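Local coordinates for protein RNA 2',3'-cyclic phosphodiesterase (Deinococcus radiodurans, PDB 5H7E) that belongs to the LigT-like phosphoesterases of the 2H clan, as the core domain of an RNA 2',3'-cyclic phosphodiesterase, at residues Y6-I18 and Q147-L161. Numbering follows the deposited sequence.
With SO4 (sulfate ion), chain E.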
loop_
_atom_site.group_PDB
_atom_site.type_symbol
_atom_site.label_atom_id
_atom_site.label_comp_id
_atom_site.label_asym_id
_atom_site.label_seq_id
_atom_site.Cartn_x
_atom_site.Cartn_y
_atom_site.Cartn_z
ATOM N N TYR A 6 -7.120 -8.150 -14.540
ATOM C CA TYR A 6 -7.110 -8.080 -13.090
ATOM C C TYR A 6 -6.657 -6.702 -12.626
ATOM O O TYR A 6 -5.755 -6.113 -13.211
ATOM C CB TYR A 6 -6.135 -9.102 -12.494
ATOM C CG TYR A 6 -6.478 -10.561 -12.728
ATOM C CD1 TYR A 6 -7.764 -10.964 -13.012
ATOM C CD2 TYR A 6 -5.488 -11.537 -12.636
ATOM C CE1 TYR A 6 -8.059 -12.293 -13.197
ATOM C CE2 TYR A 6 -5.787 -12.885 -12.814
ATOM C CZ TYR A 6 -7.064 -13.250 -13.088
ATOM O OH TYR A 6 -7.360 -14.588 -13.281
ATOM N N ARG A 7 -7.186 -6.250 -11.477
ATOM C CA ARG A 7 -6.652 -5.078 -10.778
ATOM C C ARG A 7 -5.716 -5.597 -9.716
ATOM O O ARG A 7 -6.160 -6.311 -8.799
ATOM C CB ARG A 7 -7.732 -4.227 -10.100
ATOM C CG ARG A 7 -8.820 -3.736 -11.010
ATOM C CD ARG A 7 -9.824 -2.869 -10.243
ATOM N NE ARG A 7 -10.823 -2.338 -11.158
ATOM C CZ ARG A 7 -11.541 -1.249 -10.915
ATOM N NH1 ARG A 7 -11.358 -0.584 -9.776
ATOM N NH2 ARG A 7 -12.430 -0.821 -11.806
ATOM N N LEU A 8 -4.421 -5.281 -9.859
ATOM C CA LEU A 8 -3.438 -5.853 -8.961
ATOM C C LEU A 8 -2.682 -4.723 -8.290
ATOM O O LEU A 8 -2.639 -3.595 -8.784
ATOM C CB LEU A 8 -2.409 -6.731 -9.666
ATOM C CG LEU A 8 -3.028 -7.884 -10.468
ATOM C CD1 LEU A 8 -1.893 -8.661 -11.171
ATOM C CD2 LEU A 8 -3.818 -8.845 -9.579
ATOM N N PHE A 9 -2.082 -5.025 -7.136
ATOM C CA PHE A 9 -1.168 -4.038 -6.571
ATOM C C PHE A 9 -0.164 -4.751 -5.690
ATOM O O PHE A 9 -0.437 -5.825 -5.174
ATOM C CB PHE A 9 -1.894 -2.906 -5.789
ATOM C CG PHE A 9 -2.747 -3.383 -4.644
ATOM C CD1 PHE A 9 -4.052 -3.842 -4.867
ATOM C CD2 PHE A 9 -2.256 -3.298 -3.338
ATOM C CE1 PHE A 9 -4.858 -4.247 -3.803
ATOM C CE2 PHE A 9 -3.053 -3.694 -2.268
ATOM C CZ PHE A 9 -4.345 -4.160 -2.474
ATOM N N TYR A 10 1.045 -4.187 -5.625
ATOM C CA TYR A 10 2.081 -4.680 -4.723
ATOM C C TYR A 10 2.040 -3.841 -3.464
ATOM O O TYR A 10 1.918 -2.618 -3.561
ATOM C CB TYR A 10 3.444 -4.511 -5.339
ATOM C CG TYR A 10 3.820 -5.448 -6.490
ATOM C CD1 TYR A 10 4.419 -6.664 -6.256
ATOM C CD2 TYR A 10 3.631 -5.029 -7.788
ATOM C CE1 TYR A 10 4.858 -7.498 -7.351
ATOM C CE2 TYR A 10 4.028 -5.817 -8.854
ATOM C CZ TYR A 10 4.666 -7.008 -8.622
ATOM O OH TYR A 10 5.074 -7.717 -9.748
ATOM N N ALA A 11 2.049 -4.504 -2.315
ATOM C CA ALA A 11 1.961 -3.712 -1.081
ATOM C C ALA A 11 2.650 -4.481 0.029
ATOM O O ALA A 11 2.821 -5.700 -0.035
ATOM C CB ALA A 11 0.500 -3.456 -0.704
ATOM N N LEU A 12 2.952 -3.764 1.116
ATOM C CA LEU A 12 3.271 -4.409 2.400
ATOM C C LEU A 12 2.005 -4.534 3.245
ATOM O O LEU A 12 1.247 -3.565 3.403
ATOM C CB LEU A 12 4.303 -3.588 3.198
ATOM C CG LEU A 12 5.551 -3.171 2.416
ATOM C CD1 LEU A 12 6.485 -2.378 3.408
ATOM C CD2 LEU A 12 6.290 -4.420 1.964
ATOM N N ARG A 13 1.774 -5.734 3.766
ATOM C CA ARG A 13 0.739 -5.973 4.750
ATOM C C ARG A 13 1.094 -5.241 6.036
ATOM O O ARG A 13 2.262 -4.973 6.311
ATOM C CB ARG A 13 0.666 -7.474 4.998
ATOM C CG ARG A 13 -0.220 -7.871 6.042
ATOM C CD ARG A 13 0.017 -9.356 6.407
ATOM N NE ARG A 13 -0.866 -9.597 7.519
ATOM C CZ ARG A 13 -0.500 -9.614 8.790
ATOM N NH1 ARG A 13 0.778 -9.498 9.142
ATOM N NH2 ARG A 13 -1.429 -9.815 9.706
ATOM N N VAL A 14 0.072 -4.879 6.804
ATOM C CA VAL A 14 0.264 -4.171 8.072
ATOM C C VAL A 14 -0.219 -5.103 9.173
ATOM O O VAL A 14 -1.383 -5.558 9.121
ATOM C CB VAL A 14 -0.529 -2.860 8.079
ATOM C CG1 VAL A 14 -0.308 -2.117 9.386
ATOM C CG2 VAL A 14 -0.007 -1.983 6.922
ATOM N N PRO A 15 0.604 -5.443 10.167
ATOM C CA PRO A 15 0.225 -6.441 11.156
ATOM C C PRO A 15 -0.663 -5.866 12.254
ATOM O O PRO A 15 -0.855 -4.657 12.374
ATOM C CB PRO A 15 1.566 -6.911 11.743
ATOM C CG PRO A 15 2.474 -5.638 11.569
ATOM C CD PRO A 15 2.013 -5.005 10.273
ATOM N N ALA A 16 -1.174 -6.794 13.025
ATOM C CA ALA A 16 -2.201 -6.473 14.021
ATOM C C ALA A 16 -1.725 -5.439 15.020
ATOM O O ALA A 16 -2.519 -4.629 15.516
ATOM C CB ALA A 16 -2.601 -7.728 14.769
ATOM N N ASP A 17 -0.441 -5.489 15.394
ATOM C CA ASP A 17 -0.012 -4.530 16.406
ATOM C C ASP A 17 0.088 -3.131 15.877
ATOM O O ASP A 17 0.271 -2.192 16.683
ATOM C CB ASP A 17 1.377 -4.906 16.978
ATOM C CG ASP A 17 1.353 -6.194 17.759
ATOM O OD1 ASP A 17 0.278 -6.717 18.138
ATOM O OD2 ASP A 17 2.450 -6.755 18.059
ATOM N N ILE A 18 -0.032 -2.966 14.562
ATOM C CA ILE A 18 -0.030 -1.643 13.939
ATOM C C ILE A 18 -1.436 -1.233 13.534
ATOM O O ILE A 18 -1.817 -0.079 13.715
ATOM C CB ILE A 18 0.926 -1.629 12.722
ATOM C CG1 ILE A 18 2.356 -2.020 13.124
ATOM C CG2 ILE A 18 0.887 -0.255 12.020
ATOM C CD1 ILE A 18 3.041 -0.986 14.081
ATOM N N GLN A 147 5.133 3.642 16.638
ATOM C CA GLN A 147 5.216 2.204 16.487
ATOM C C GLN A 147 5.940 1.836 15.195
ATOM O O GLN A 147 6.057 2.633 14.262
ATOM C CB GLN A 147 3.837 1.585 16.448
ATOM C CG GLN A 147 2.994 1.802 17.739
ATOM C CD GLN A 147 2.143 3.093 17.708
ATOM O OE1 GLN A 147 2.391 3.996 16.943
ATOM N NE2 GLN A 147 1.141 3.151 18.560
ATOM N N SER A 148 6.479 0.628 15.203
ATOM C CA SER A 148 7.164 0.135 14.016
ATOM C C SER A 148 6.925 -1.360 13.925
ATOM O O SER A 148 6.506 -2.009 14.904
ATOM C CB SER A 148 8.665 0.411 14.085
ATOM O OG SER A 148 9.219 -0.228 15.208
ATOM N N TRP A 149 7.228 -1.929 12.739
ATOM C CA TRP A 149 7.156 -3.385 12.621
ATOM C C TRP A 149 8.180 -3.857 11.607
ATOM O O TRP A 149 8.663 -3.079 10.795
ATOM C CB TRP A 149 5.786 -3.903 12.172
ATOM C CG TRP A 149 5.434 -3.724 10.705
ATOM C CD1 TRP A 149 5.418 -4.743 9.778
ATOM C CD2 TRP A 149 4.891 -2.569 10.042
ATOM N NE1 TRP A 149 4.962 -4.270 8.584
ATOM C CE2 TRP A 149 4.620 -2.959 8.711
ATOM C CE3 TRP A 149 4.610 -1.229 10.428
ATOM C CZ2 TRP A 149 4.084 -2.070 7.761
ATOM C CZ3 TRP A 149 4.075 -0.357 9.472
ATOM C CH2 TRP A 149 3.792 -0.801 8.155
ATOM N N THR A 150 8.423 -5.157 11.604
ATOM C CA THR A 150 9.333 -5.775 10.635
ATOM C C THR A 150 8.520 -6.510 9.593
ATOM O O THR A 150 7.733 -7.413 9.928
ATOM C CB THR A 150 10.289 -6.735 11.339
ATOM O OG1 THR A 150 11.104 -5.995 12.242
ATOM C CG2 THR A 150 11.224 -7.382 10.312
ATOM N N ALA A 151 8.635 -6.059 8.343
ATOM C CA ALA A 151 7.878 -6.641 7.234
ATOM C C ALA A 151 8.642 -7.796 6.629
ATOM O O ALA A 151 9.723 -7.572 6.077
ATOM C CB ALA A 151 7.626 -5.584 6.192
ATOM N N PRO A 152 8.135 -9.034 6.685
ATOM C CA PRO A 152 8.906 -10.171 6.171
ATOM C C PRO A 152 8.848 -10.338 4.668
ATOM O O PRO A 152 9.674 -11.101 4.148
ATOM C CB PRO A 152 8.284 -11.368 6.898
ATOM C CG PRO A 152 6.940 -10.967 7.223
ATOM C CD PRO A 152 6.920 -9.457 7.398
ATOM N N GLY A 153 7.930 -9.671 3.969
ATOM C CA GLY A 153 7.843 -9.916 2.542
ATOM C C GLY A 153 7.000 -8.842 1.893
ATOM O O GLY A 153 6.469 -7.952 2.551
ATOM N N LEU A 154 6.912 -8.951 0.573
ATOM C CA LEU A 154 6.143 -8.055 -0.277
ATOM C C LEU A 154 4.980 -8.881 -0.781
ATOM O O LEU A 154 5.161 -10.074 -1.042
ATOM C CB LEU A 154 7.015 -7.594 -1.454
ATOM C CG LEU A 154 6.302 -6.681 -2.491
ATOM C CD1 LEU A 154 5.853 -5.407 -1.877
ATOM C CD2 LEU A 154 7.187 -6.421 -3.703
ATOM N N THR A 155 3.798 -8.289 -0.869
ATOM C CA THR A 155 2.640 -9.080 -1.287
ATOM C C THR A 155 2.097 -8.536 -2.605
ATOM O O THR A 155 1.980 -7.324 -2.791
ATOM C CB THR A 155 1.571 -9.043 -0.226
ATOM O OG1 THR A 155 2.083 -9.629 0.998
ATOM C CG2 THR A 155 0.278 -9.805 -0.712
ATOM N N LEU A 156 1.708 -9.460 -3.509
ATOM C CA LEU A 156 0.957 -9.073 -4.696
ATOM C C LEU A 156 -0.516 -9.390 -4.446
ATOM O O LEU A 156 -0.862 -10.542 -4.208
ATOM C CB LEU A 156 1.497 -9.802 -5.931
ATOM C CG LEU A 156 0.722 -9.593 -7.245
ATOM C CD1 LEU A 156 0.892 -8.162 -7.731
ATOM C CD2 LEU A 156 1.208 -10.574 -8.391
ATOM N N TYR A 157 -1.356 -8.360 -4.428
ATOM C CA TYR A 157 -2.790 -8.473 -4.160
ATOM C C TYR A 157 -3.579 -8.327 -5.442
ATOM O O TYR A 157 -3.174 -7.611 -6.371
ATOM C CB TYR A 157 -3.233 -7.334 -3.224
ATOM C CG TYR A 157 -2.742 -7.424 -1.813
ATOM C CD1 TYR A 157 -3.421 -8.228 -0.891
ATOM C CD2 TYR A 157 -1.621 -6.718 -1.401
ATOM C CE1 TYR A 157 -2.988 -8.277 0.437
ATOM C CE2 TYR A 157 -1.167 -6.787 -0.082
ATOM C CZ TYR A 157 -1.868 -7.563 0.817
ATOM O OH TYR A 157 -1.401 -7.620 2.113
ATOM N N ARG A 158 -4.758 -8.943 -5.463
ATOM C CA ARG A 158 -5.765 -8.624 -6.460
ATOM C C ARG A 158 -6.916 -7.921 -5.754
ATOM O O ARG A 158 -7.342 -8.351 -4.684
ATOM C CB ARG A 158 -6.260 -9.862 -7.136
ATOM C CG ARG A 158 -7.330 -9.598 -8.163
ATOM C CD ARG A 158 -7.727 -10.870 -8.821
ATOM N NE ARG A 158 -8.908 -10.639 -9.634
ATOM C CZ ARG A 158 -9.628 -11.618 -10.177
ATOM N NH1 ARG A 158 -9.250 -12.881 -10.019
ATOM N NH2 ARG A 158 -10.697 -11.319 -10.895
ATOM N N SER A 159 -7.444 -6.880 -6.378
ATOM C CA SER A 159 -8.603 -6.168 -5.863
ATOM C C SER A 159 -9.873 -6.588 -6.589
ATOM O O SER A 159 -9.919 -6.627 -7.819
ATOM C CB SER A 159 -8.374 -4.657 -5.977
ATOM O OG SER A 159 -9.544 -3.957 -5.577
ATOM N N ILE A 160 -10.909 -6.914 -5.823
ATOM C CA ILE A 160 -12.201 -7.285 -6.392
ATOM C C ILE A 160 -13.260 -6.381 -5.787
ATOM O O ILE A 160 -13.238 -6.119 -4.580
ATOM C CB ILE A 160 -12.504 -8.773 -6.171
ATOM C CG1 ILE A 160 -11.601 -9.604 -7.098
ATOM C CG2 ILE A 160 -14.007 -9.067 -6.462
ATOM C CD1 ILE A 160 -11.304 -11.002 -6.618
ATOM N N LEU A 161 -14.134 -5.840 -6.631
ATOM C CA LEU A 161 -15.061 -4.812 -6.176
ATOM C C LEU A 161 -16.309 -5.456 -5.575
ATOM O O LEU A 161 -16.851 -6.417 -6.123
ATOM C CB LEU A 161 -15.445 -3.882 -7.332
ATOM C CG LEU A 161 -14.372 -2.915 -7.894
ATOM C CD1 LEU A 161 -15.041 -1.718 -8.578
ATOM C CD2 LEU A 161 -13.302 -2.437 -6.873
HETATM S S SO4 E . -0.059 -10.401 12.513
HETATM O O1 SO4 E . 1.116 -10.484 11.626
HETATM O O2 SO4 E . -1.011 -9.403 12.081
HETATM O O3 SO4 E . -0.763 -11.676 12.433
HETATM O O4 SO4 E . 0.352 -10.185 13.900
HETATM O O HOH W 1 -9.423 -7.698 -10.196
HETATM O O HOH W 2 4.349 -6.537 6.679
HETATM O O HOH W 3 3.505 -7.913 2.735
#
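The guanidinium of Arg158 is sandwiched, with the Tyr6 ring flat against one face at planes 23° apart, CD1 of Ile160 over the opposite face, and a water in plane at its edge. This stack closes one end of an antiparallel strand pair, 6-13 with 153-160, in the antiparallel sheet of this LigT-like, 2H-clan fold. The water at the guanidinium edge accepts from Arg158 NE and Arg7 N and donates to Ser159 O. On the face that carries Tyr10, CD1 of Leu156 sits 3.9 Å from the Tyr10 ring centroid, almost on the ring normal, while Tyr10 OH is hydrogen-bonded to Leu59 O in helix 56-67. Across the sheet, Phe9 takes CB of Tyr157 over one face, 3.6 Å from its ring centroid, and CB of Ser159 at its edge; chi1 of 58° sets the phenyl between its own backbone N and carbonyl carbon, which brings the ring over Tyr157 CB. The Phe9 and Tyr157 rings are nearly parallel yet slid apart, and CG2 of Thr155 lies over the centre of the Tyr157 ring.

Between these two layers the backbones pair: Phe9 and Tyr157 exchange two bonds as a hydrogen-bonded pair, Ala11 and Thr155 two more. Past them, a water replaces direct pairing, linking Arg13 N, Gly153 O and Thr155 OG1. The chain then turns at N-cap Pro15, where Arg13 NH1 bonds to O1 and Ala16 N to O2 of a sulfate, probably from the crystallisation liquor. Pro15 CD lies 3.4 Å from the centroid of the Trp149 five-membered ring, 9° off its normal, and Ile18 CG1 packs 3.6 Å from Trp149 CE3. In the indole plane, Trp149 NE1 donates to a water 3.0 Å away, which passes a hydrogen to Arg13 O.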